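Long-range contacts in DNA ligase (Enterobacteria phage T7, PDB 1A0I), which joins nicks in double-stranded DNA with ATP as the energy source, probably through an enzyme-AMP intermediate, during phage DNA replication: residues P60-L65 with G105-K110; K73-D78 with P178-Y183; T291-E296 with I318-G323. All blocks are in the same frame, centred on the assembly; numbering follows the deposited sequence.

Contact 1 (P60-L65 with G105-K110); sequences PALEHL and GLLRTK
Ala61 N donates to Leu107 O, the one backbone hydrogen bond between 60-65 and 105-110. The two atoms are 2.9 Å apart and the N-H...O angle is 162°. This bond uses a carbonyl of the last helical turn, just where the helix ends and Thr109 leaves helical geometry.

Carbon-to-carbonyl contacts surround it. Pro60 CB sits 3.2 Å from Thr109 O and also touches Arg108 O. Ala61 CB lies 3.3 Å from Leu106 O. Pro60 and Ala61 thus rest on a run of carbonyl oxygens at the C-terminal end of the helix.

Apolar contacts flank the polar ones. Leu107 CD2 meets Leu62 CD2 at 4.1 Å, and the two side chains cross obliquely. The same methyl faces Ala61 CB. On the other flank Lys110 CB packs on Pro60 CB, while the end of the lysine leads away.

Leu62 and Leu107 continue inward to strand 86-95, onto Leu93 and Val95. The arrangement is a loop docked on a helix C-terminus, beside the mixed sheet of the ATP-binding nucleotidyltransferase domain of DNA ligases.

Contact 2 (K73-D78 with P178-Y183); sequences KRLLND and PLLQEY
The Tyr183 ring lies against the backbone of helix 70-77. Leu75 N stands 4.1 Å above the plane, over the ring centre, and Arg74 C is on the same face near the rim. Glu182 OE2 lies over the opposite face, also toward the rim. Asp78 OD2 comes in at the edge, in the plane of the ring. The Asp78 carboxylate stands almost perpendicular to the ring, with the planes 89° apart.

Tyr183 OH donates to Asp78 OD2 at 2.8 Å and uses the anti lone pair of that oxygen. CG of Asp78 is anti to its backbone N (chi1 -160°), which turns the carboxylate toward the tyrosine. Arg80 forms salt bridges with both Asp78 and Glu182. It would offset the like charges of these two acids and probably keeps Asp78 ionised.

Leu75 carries most of the apolar packing. Its CB lies over the same ring face as Leu75 N, near the rim, 3.7 Å from Tyr183 CD2. Its CG is 3.9 Å from Leu179 CB, and its CD1 meets Leu180 CD2 at 4.1 Å. Leu179 CD2 also lies 3.6 Å from Leu75 O, and touches the Asp78 carboxylate carbon. Arg74 adds its CB against Tyr183 CE1.

The helical segments run roughly antiparallel, at 147°, with axes 10.3 Å apart at closest approach. Leu75 and Leu180 carry the packing down to strand 86-95, at Phe87 and Leu89. Leu180 also touches Trp189 of strand 188-197. The pair of helices therefore packs against strands of the mixed sheet, and the Tyr183 side chain reaches along helix 70-77 to Asp78, just past its end.

Contact 3 (T291-E296 with I318-G323); sequences TETVKE and INPYDG
Pro320 is pressed against the helix at the centre of an inverse gamma turn, a tight three-residue turn in a loop of the OB-fold domain. Its CG lies 3.5 Å from Thr293 O and 3.6 Å from Thr293 CG2. Its CD is 3.9 Å from Val294 CA. The proline ring therefore touches both backbone and side chains of helix 285-298. The gamma turn is closed by Tyr321 N, which donates to Asn319 O at 2.7 Å.

Tyr321 follows on from the proline and brings its OH beside CB and CG2 of Thr293. The two side chains cross at about a right angle. With chi1 -47° placing OG1 beside the backbone N, the methyl CG2 of Thr293 faces Pro320 and Tyr321. Thr293 OG1 is occupied by a hydrogen bond to Glu289 O, one turn back in the helix. The Tyr321 ring is set among aromatic rings, with Phe290 edge-to-face and Phe267, Trp324 and Phe347 beside it.

The Val294 side chain also touches Leu251 of strand 242-252 and Trp253. The contact joins the loop before strand 325-330 to helix 285-298, which packs on the five-stranded sheet. At the CD end of the proline ring, Val294 CG2 meets Pro320 CD at 4.1 Å.

In the fold
Contacts 1 and 2 lie in the ATP-dependent ligase domain and their segments alternate along the chain. Their centres are about 24 Å apart, and both reach strand 86-95 of the mixed sheet. Contact 3 belongs to the C-terminal OB domain, with its centre about 56 Å from that of contact 2, across the chain's centre. All three are partly buried. The buried residues are Ala61, Leu62 and Leu107 in contact 1, Leu75, Leu179 and Leu180 in contact 2, and Val294 and Tyr321 in contact 3. Contact 1 joins a loop to a helix end through a backbone bond. Contact 2 pairs two helices and adds a tyrosine-carboxylate bond. Contact 3 sets a loop on a helix mainly by proline and tyrosine packing.

Contact 1 (P60-L65 with G105-K110)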
loop_
_atom_site.group_PDB
_atom_site.type_symbol
_atom_site.label_atom_id
_atom_site.label_comp_id
_atom_site.label_asym_id
_atom_site.label_seq_id
_atom_site.Cartn_x
_atom_site.Cartn_y
_atom_site.Cartn_z
ATOM N N PRO A 60 14.626 13.399 4.684
ATOM C CA PRO A 60 15.757 14.002 3.993
ATOM C C PRO A 60 15.484 14.595 2.624
ATOM O O PRO A 60 15.488 15.828 2.476
ATOM C CB PRO A 60 16.760 12.895 3.991
ATOM C CG PRO A 60 16.554 12.267 5.338
ATOM C CD PRO A 60 15.041 12.164 5.340
ATOM N N ALA A 61 15.102 13.813 1.609
ATOM C CA ALA A 61 14.827 14.384 0.303
ATOM C C ALA A 61 13.796 15.493 0.311
ATOM O O ALA A 61 13.766 16.301 -0.617
ATOM C CB ALA A 61 14.305 13.355 -0.662
ATOM N N LEU A 62 12.980 15.611 1.361
ATOM C CA LEU A 62 11.900 16.580 1.500
ATOM C C LEU A 62 12.118 17.567 2.664
ATOM O O LEU A 62 11.319 18.478 2.903
ATOM C CB LEU A 62 10.582 15.781 1.649
ATOM C CG LEU A 62 9.698 15.398 0.439
ATOM C CD1 LEU A 62 10.412 15.420 -0.900
ATOM C CD2 LEU A 62 9.173 14.019 0.747
ATOM N N GLU A 63 13.280 17.539 3.316
ATOM C CA GLU A 63 13.632 18.486 4.371
ATOM C C GLU A 63 13.577 19.918 3.854
ATOM O O GLU A 63 13.317 20.880 4.569
ATOM C CB GLU A 63 15.036 18.213 4.860
ATOM C CG GLU A 63 15.085 17.783 6.314
ATOM C CD GLU A 63 16.017 16.601 6.563
ATOM O OE1 GLU A 63 17.226 16.758 6.370
ATOM O OE2 GLU A 63 15.536 15.519 6.922
ATOM N N HIS A 64 13.731 20.079 2.539
ATOM C CA HIS A 64 13.727 21.362 1.881
ATOM C C HIS A 64 12.327 21.922 1.687
ATOM O O HIS A 64 12.152 22.935 1.012
ATOM C CB HIS A 64 14.437 21.233 0.518
ATOM C CG HIS A 64 13.794 20.427 -0.620
ATOM N ND1 HIS A 64 13.566 19.125 -0.721
ATOM C CD2 HIS A 64 13.325 20.997 -1.784
ATOM C CE1 HIS A 64 12.986 18.876 -1.865
ATOM N NE2 HIS A 64 12.841 20.012 -2.503
ATOM N N LEU A 65 11.284 21.260 2.193
ATOM C CA LEU A 65 9.939 21.773 1.985
ATOM C C LEU A 65 9.383 22.234 3.329
ATOM O O LEU A 65 8.189 22.502 3.453
ATOM C CB LEU A 65 9.099 20.636 1.341
ATOM C CG LEU A 65 9.590 19.854 0.077
ATOM C CD1 LEU A 65 8.495 18.952 -0.465
ATOM C CD2 LEU A 65 9.930 20.798 -1.045
ATOM N N GLY A 105 14.177 5.030 -1.402
ATOM C CA GLY A 105 15.594 5.265 -1.180
ATOM C C GLY A 105 15.853 6.736 -1.459
ATOM O O GLY A 105 16.389 7.422 -0.583
ATOM N N LEU A 106 15.307 7.234 -2.594
ATOM C CA LEU A 106 15.378 8.633 -3.021
ATOM C C LEU A 106 14.907 9.534 -1.879
ATOM O O LEU A 106 15.599 10.489 -1.534
ATOM C CB LEU A 106 14.478 8.898 -4.237
ATOM C CG LEU A 106 14.995 8.824 -5.675
ATOM C CD1 LEU A 106 15.464 7.458 -6.053
ATOM C CD2 LEU A 106 13.865 9.040 -6.615
ATOM N N LEU A 107 13.816 9.190 -1.191
ATOM C CA LEU A 107 13.295 9.999 -0.106
ATOM C C LEU A 107 14.161 9.999 1.138
ATOM O O LEU A 107 14.239 11.018 1.834
ATOM C CB LEU A 107 11.889 9.517 0.205
ATOM C CG LEU A 107 10.989 9.564 -1.042
ATOM C CD1 LEU A 107 9.618 8.985 -0.753
ATOM C CD2 LEU A 107 10.887 10.999 -1.513
ATOM N N ARG A 108 14.845 8.904 1.446
ATOM C CA ARG A 108 15.699 8.862 2.625
ATOM C C ARG A 108 17.121 9.341 2.371
ATOM O O ARG A 108 17.897 9.526 3.320
ATOM C CB ARG A 108 15.750 7.456 3.168
ATOM C CG ARG A 108 14.440 6.992 3.772
ATOM C CD ARG A 108 14.622 5.587 4.370
ATOM N NE ARG A 108 14.722 4.445 3.463
ATOM C CZ ARG A 108 13.737 4.102 2.609
ATOM N NH1 ARG A 108 12.623 4.859 2.529
ATOM N NH2 ARG A 108 13.794 3.001 1.840
ATOM N N THR A 109 17.486 9.551 1.107
ATOM C CA THR A 109 18.807 10.061 0.772
ATOM C C THR A 109 19.056 11.478 1.244
ATOM O O THR A 109 18.219 12.378 1.154
ATOM C CB THR A 109 19.106 10.140 -0.725
ATOM O OG1 THR A 109 18.336 9.169 -1.414
ATOM C CG2 THR A 109 20.577 9.879 -0.977
ATOM N N LYS A 110 20.239 11.688 1.776
ATOM C CA LYS A 110 20.736 13.030 1.967
ATOM C C LYS A 110 22.172 12.767 1.570
ATOM O O LYS A 110 22.821 11.939 2.201
ATOM C CB LYS A 110 20.542 13.497 3.444
ATOM C CG LYS A 110 21.017 12.639 4.589
ATOM C CD LYS A 110 22.451 12.990 4.931
ATOM C CE LYS A 110 23.055 11.972 5.874
ATOM N NZ LYS A 110 22.664 10.617 5.510
#

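Contact 2 (K73-D78 with P178-Y183)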
loop_
_atom_site.group_PDB
_atom_site.type_symbol
_atom_site.label_atom_id
_atom_site.label_comp_id
_atom_site.label_asym_id
_atom_site.label_seq_id
_atom_site.Cartn_x
_atom_site.Cartn_y
_atom_site.Cartn_z
ATOM N N LYS A 73 -0.218 30.235 4.834
ATOM C CA LYS A 73 -0.994 31.262 5.521
ATOM C C LYS A 73 -2.276 31.518 4.757
ATOM O O LYS A 73 -3.368 31.540 5.336
ATOM C CB LYS A 73 -0.230 32.607 5.617
ATOM C CG LYS A 73 -0.943 33.650 6.479
ATOM C CD LYS A 73 -0.994 33.180 7.947
ATOM C CE LYS A 73 -1.687 34.187 8.855
ATOM N NZ LYS A 73 -1.857 33.712 10.218
ATOM N N ARG A 74 -2.123 31.691 3.441
ATOM C CA ARG A 74 -3.249 31.941 2.562
ATOM C C ARG A 74 -4.182 30.752 2.548
ATOM O O ARG A 74 -5.373 31.019 2.655
ATOM C CB ARG A 74 -2.766 32.254 1.135
ATOM C CG ARG A 74 -1.795 33.435 1.198
ATOM C CD ARG A 74 -1.243 33.793 -0.153
ATOM N NE ARG A 74 -2.210 34.635 -0.812
ATOM C CZ ARG A 74 -2.103 35.959 -0.819
ATOM N NH1 ARG A 74 -1.066 36.545 -0.227
ATOM N NH2 ARG A 74 -3.031 36.674 -1.440
ATOM N N LEU A 75 -3.677 29.504 2.523
ATOM C CA LEU A 75 -4.482 28.282 2.581
ATOM C C LEU A 75 -5.243 28.157 3.900
ATOM O O LEU A 75 -6.393 27.708 3.921
ATOM C CB LEU A 75 -3.586 27.029 2.392
ATOM C CG LEU A 75 -4.228 25.634 2.182
ATOM C CD1 LEU A 75 -3.251 24.705 1.475
ATOM C CD2 LEU A 75 -4.657 25.059 3.506
ATOM N N LEU A 76 -4.626 28.482 5.036
ATOM C CA LEU A 76 -5.334 28.467 6.307
ATOM C C LEU A 76 -6.436 29.534 6.362
ATOM O O LEU A 76 -7.531 29.319 6.903
ATOM C CB LEU A 76 -4.309 28.679 7.407
ATOM C CG LEU A 76 -3.647 27.479 8.099
ATOM C CD1 LEU A 76 -3.477 26.335 7.152
ATOM C CD2 LEU A 76 -2.268 27.894 8.602
ATOM N N ASN A 77 -6.217 30.720 5.794
ATOM C CA ASN A 77 -7.210 31.781 5.846
ATOM C C ASN A 77 -8.421 31.436 5.020
ATOM O O ASN A 77 -9.520 31.637 5.533
ATOM C CB ASN A 77 -6.608 33.096 5.382
ATOM C CG ASN A 77 -5.769 33.682 6.506
ATOM O OD1 ASN A 77 -5.688 33.186 7.641
ATOM N ND2 ASN A 77 -5.022 34.739 6.262
ATOM N N ASP A 78 -8.250 30.822 3.854
ATOM C CA ASP A 78 -9.296 30.270 2.990
ATOM C C ASP A 78 -10.479 29.652 3.721
ATOM O O ASP A 78 -10.305 28.818 4.623
ATOM C CB ASP A 78 -8.714 29.186 2.100
ATOM C CG ASP A 78 -9.501 28.850 0.857
ATOM O OD1 ASP A 78 -10.647 28.458 0.934
ATOM O OD2 ASP A 78 -8.967 28.970 -0.224
ATOM N N PRO A 178 -8.453 20.357 -3.138
ATOM C CA PRO A 178 -8.370 21.507 -4.024
ATOM C C PRO A 178 -7.637 22.676 -3.385
ATOM O O PRO A 178 -7.031 23.453 -4.127
ATOM C CB PRO A 178 -9.800 21.859 -4.382
ATOM C CG PRO A 178 -10.652 20.755 -3.798
ATOM C CD PRO A 178 -9.818 20.214 -2.648
ATOM N N LEU A 179 -7.679 22.901 -2.059
ATOM C CA LEU A 179 -6.870 23.969 -1.485
ATOM C C LEU A 179 -5.408 23.637 -1.709
ATOM O O LEU A 179 -4.673 24.472 -2.235
ATOM C CB LEU A 179 -7.096 24.129 0.001
ATOM C CG LEU A 179 -8.352 24.847 0.444
ATOM C CD1 LEU A 179 -9.500 23.875 0.423
ATOM C CD2 LEU A 179 -8.223 25.330 1.867
ATOM N N LEU A 180 -5.003 22.395 -1.433
ATOM C CA LEU A 180 -3.629 21.963 -1.665
ATOM C C LEU A 180 -3.198 22.073 -3.114
ATOM O O LEU A 180 -2.120 22.592 -3.379
ATOM C CB LEU A 180 -3.418 20.514 -1.222
ATOM C CG LEU A 180 -3.388 20.302 0.281
ATOM C CD1 LEU A 180 -3.567 18.831 0.600
ATOM C CD2 LEU A 180 -2.096 20.857 0.828
ATOM N N GLN A 181 -4.025 21.651 -4.055
ATOM C CA GLN A 181 -3.707 21.708 -5.472
ATOM C C GLN A 181 -3.673 23.135 -5.997
ATOM O O GLN A 181 -2.921 23.456 -6.926
ATOM C CB GLN A 181 -4.741 20.940 -6.271
ATOM C CG GLN A 181 -4.856 19.480 -5.927
ATOM C CD GLN A 181 -6.218 18.900 -6.246
ATOM O OE1 GLN A 181 -7.261 19.545 -6.231
ATOM N NE2 GLN A 181 -6.271 17.615 -6.506
ATOM N N GLU A 182 -4.544 23.979 -5.423
ATOM C CA GLU A 182 -4.612 25.372 -5.833
ATOM C C GLU A 182 -3.328 26.092 -5.388
ATOM O O GLU A 182 -2.531 26.574 -6.203
ATOM C CB GLU A 182 -5.838 26.019 -5.192
ATOM C CG GLU A 182 -6.523 27.061 -6.074
ATOM C CD GLU A 182 -7.293 28.128 -5.295
ATOM O OE1 GLU A 182 -8.438 27.865 -4.950
ATOM O OE2 GLU A 182 -6.787 29.210 -5.025
ATOM N N TYR A 183 -3.059 26.099 -4.081
ATOM C CA TYR A 183 -1.918 26.819 -3.561
ATOM C C TYR A 183 -0.577 26.167 -3.793
ATOM O O TYR A 183 0.427 26.874 -3.928
ATOM C CB TYR A 183 -2.091 27.045 -2.077
ATOM C CG TYR A 183 -3.295 27.912 -1.783
ATOM C CD1 TYR A 183 -3.266 29.264 -2.102
ATOM C CD2 TYR A 183 -4.431 27.360 -1.201
ATOM C CE1 TYR A 183 -4.380 30.066 -1.831
ATOM C CE2 TYR A 183 -5.545 28.154 -0.927
ATOM C CZ TYR A 183 -5.513 29.509 -1.239
ATOM O OH TYR A 183 -6.568 30.327 -0.894
#

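Contact 3 (T291-E296 with I318-G323)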
loop_
_atom_site.group_PDB
_atom_site.type_symbol
_atom_site.label_atom_id
_atom_site.label_comp_id
_atom_site.label_asym_id
_atom_site.label_seq_id
_atom_site.Cartn_x
_atom_site.Cartn_y
_atom_site.Cartn_z
ATOM N N THR A 291 3.857 -18.949 -17.464
ATOM C CA THR A 291 3.233 -19.640 -18.583
ATOM C C THR A 291 4.220 -19.769 -19.709
ATOM O O THR A 291 4.312 -20.895 -20.188
ATOM C CB THR A 291 2.020 -18.935 -19.183
ATOM O OG1 THR A 291 1.179 -18.347 -18.206
ATOM C CG2 THR A 291 1.268 -19.998 -19.948
ATOM N N GLU A 292 4.968 -18.764 -20.168
ATOM C CA GLU A 292 5.961 -18.888 -21.225
ATOM C C GLU A 292 6.886 -20.022 -20.911
ATOM O O GLU A 292 6.963 -20.939 -21.730
ATOM C CB GLU A 292 6.759 -17.588 -21.362
ATOM C CG GLU A 292 6.403 -16.857 -22.652
ATOM C CD GLU A 292 4.907 -16.730 -22.969
ATOM O OE1 GLU A 292 4.191 -15.920 -22.394
ATOM O OE2 GLU A 292 4.446 -17.458 -23.843
ATOM N N THR A 293 7.458 -20.066 -19.713
ATOM C CA THR A 293 8.261 -21.194 -19.288
ATOM C C THR A 293 7.490 -22.528 -19.439
ATOM O O THR A 293 8.006 -23.494 -20.030
ATOM C CB THR A 293 8.679 -20.889 -17.826
ATOM O OG1 THR A 293 9.139 -19.543 -17.831
ATOM C CG2 THR A 293 9.807 -21.756 -17.311
ATOM N N VAL A 294 6.235 -22.615 -18.984
ATOM C CA VAL A 294 5.440 -23.822 -19.173
ATOM C C VAL A 294 5.229 -24.067 -20.666
ATOM O O VAL A 294 5.485 -25.158 -21.166
ATOM C CB VAL A 294 4.107 -23.628 -18.397
ATOM C CG1 VAL A 294 3.085 -24.693 -18.690
ATOM C CG2 VAL A 294 4.437 -23.710 -16.923
ATOM N N LYS A 295 4.965 -23.043 -21.462
ATOM C CA LYS A 295 4.647 -23.175 -22.863
ATOM C C LYS A 295 5.835 -23.679 -23.637
ATOM O O LYS A 295 5.638 -24.557 -24.466
ATOM C CB LYS A 295 4.180 -21.826 -23.421
ATOM C CG LYS A 295 3.787 -21.813 -24.889
ATOM C CD LYS A 295 2.999 -20.553 -25.183
ATOM C CE LYS A 295 3.580 -19.746 -26.340
ATOM N NZ LYS A 295 3.468 -18.297 -26.174
ATOM N N GLU A 296 7.050 -23.271 -23.311
ATOM C CA GLU A 296 8.233 -23.667 -24.057
ATOM C C GLU A 296 8.690 -25.086 -23.781
ATOM O O GLU A 296 9.005 -25.874 -24.685
ATOM C CB GLU A 296 9.373 -22.724 -23.732
ATOM C CG GLU A 296 10.285 -22.491 -24.923
ATOM C CD GLU A 296 9.758 -21.492 -25.966
ATOM O OE1 GLU A 296 8.544 -21.387 -26.196
ATOM O OE2 GLU A 296 10.615 -20.818 -26.554
ATOM N N ILE A 318 4.758 -30.343 -19.588
ATOM C CA ILE A 318 5.920 -30.324 -18.714
ATOM C C ILE A 318 5.766 -29.061 -17.873
ATOM O O ILE A 318 5.527 -27.961 -18.384
ATOM C CB ILE A 318 7.320 -30.222 -19.451
ATOM C CG1 ILE A 318 7.545 -31.363 -20.445
ATOM C CG2 ILE A 318 8.429 -30.303 -18.383
ATOM C CD1 ILE A 318 8.954 -31.433 -21.104
ATOM N N ASN A 319 5.832 -29.255 -16.560
ATOM C CA ASN A 319 5.926 -28.158 -15.610
ATOM C C ASN A 319 7.411 -28.031 -15.324
ATOM O O ASN A 319 7.944 -28.804 -14.519
ATOM C CB ASN A 319 5.182 -28.472 -14.295
ATOM C CG ASN A 319 5.571 -27.675 -13.046
ATOM O OD1 ASN A 319 5.323 -28.141 -11.942
ATOM N ND2 ASN A 319 6.177 -26.487 -13.065
ATOM N N PRO A 320 8.148 -27.081 -15.905
ATOM C CA PRO A 320 9.577 -26.904 -15.646
ATOM C C PRO A 320 9.884 -26.263 -14.293
ATOM O O PRO A 320 10.611 -25.278 -14.221
ATOM C CB PRO A 320 10.027 -26.088 -16.826
ATOM C CG PRO A 320 8.849 -25.188 -17.063
ATOM C CD PRO A 320 7.681 -26.151 -16.927
ATOM N N TYR A 321 9.244 -26.774 -13.242
ATOM C CA TYR A 321 9.308 -26.302 -11.870
ATOM C C TYR A 321 8.893 -27.450 -10.962
ATOM O O TYR A 321 9.048 -27.238 -9.767
ATOM C CB TYR A 321 8.335 -25.104 -11.509
ATOM C CG TYR A 321 8.480 -23.797 -12.286
ATOM C CD1 TYR A 321 9.478 -22.861 -11.994
ATOM C CD2 TYR A 321 7.649 -23.580 -13.374
ATOM C CE1 TYR A 321 9.651 -21.723 -12.795
ATOM C CE2 TYR A 321 7.813 -22.458 -14.178
ATOM C CZ TYR A 321 8.809 -21.540 -13.884
ATOM O OH TYR A 321 8.917 -20.430 -14.689
ATOM N N ASP A 322 8.364 -28.632 -11.351
ATOM C CA ASP A 322 7.991 -29.662 -10.367
ATOM C C ASP A 322 9.196 -29.973 -9.489
ATOM O O ASP A 322 10.348 -29.924 -9.942
ATOM C CB ASP A 322 7.521 -30.981 -11.038
ATOM C CG ASP A 322 6.893 -32.035 -10.093
ATOM O OD1 ASP A 322 6.991 -31.981 -8.865
ATOM O OD2 ASP A 322 6.251 -32.986 -10.531
ATOM N N GLY A 323 8.940 -30.097 -8.193
ATOM C CA GLY A 323 9.969 -30.423 -7.227
ATOM C C GLY A 323 10.705 -29.196 -6.706
ATOM O O GLY A 323 11.407 -29.261 -5.693
#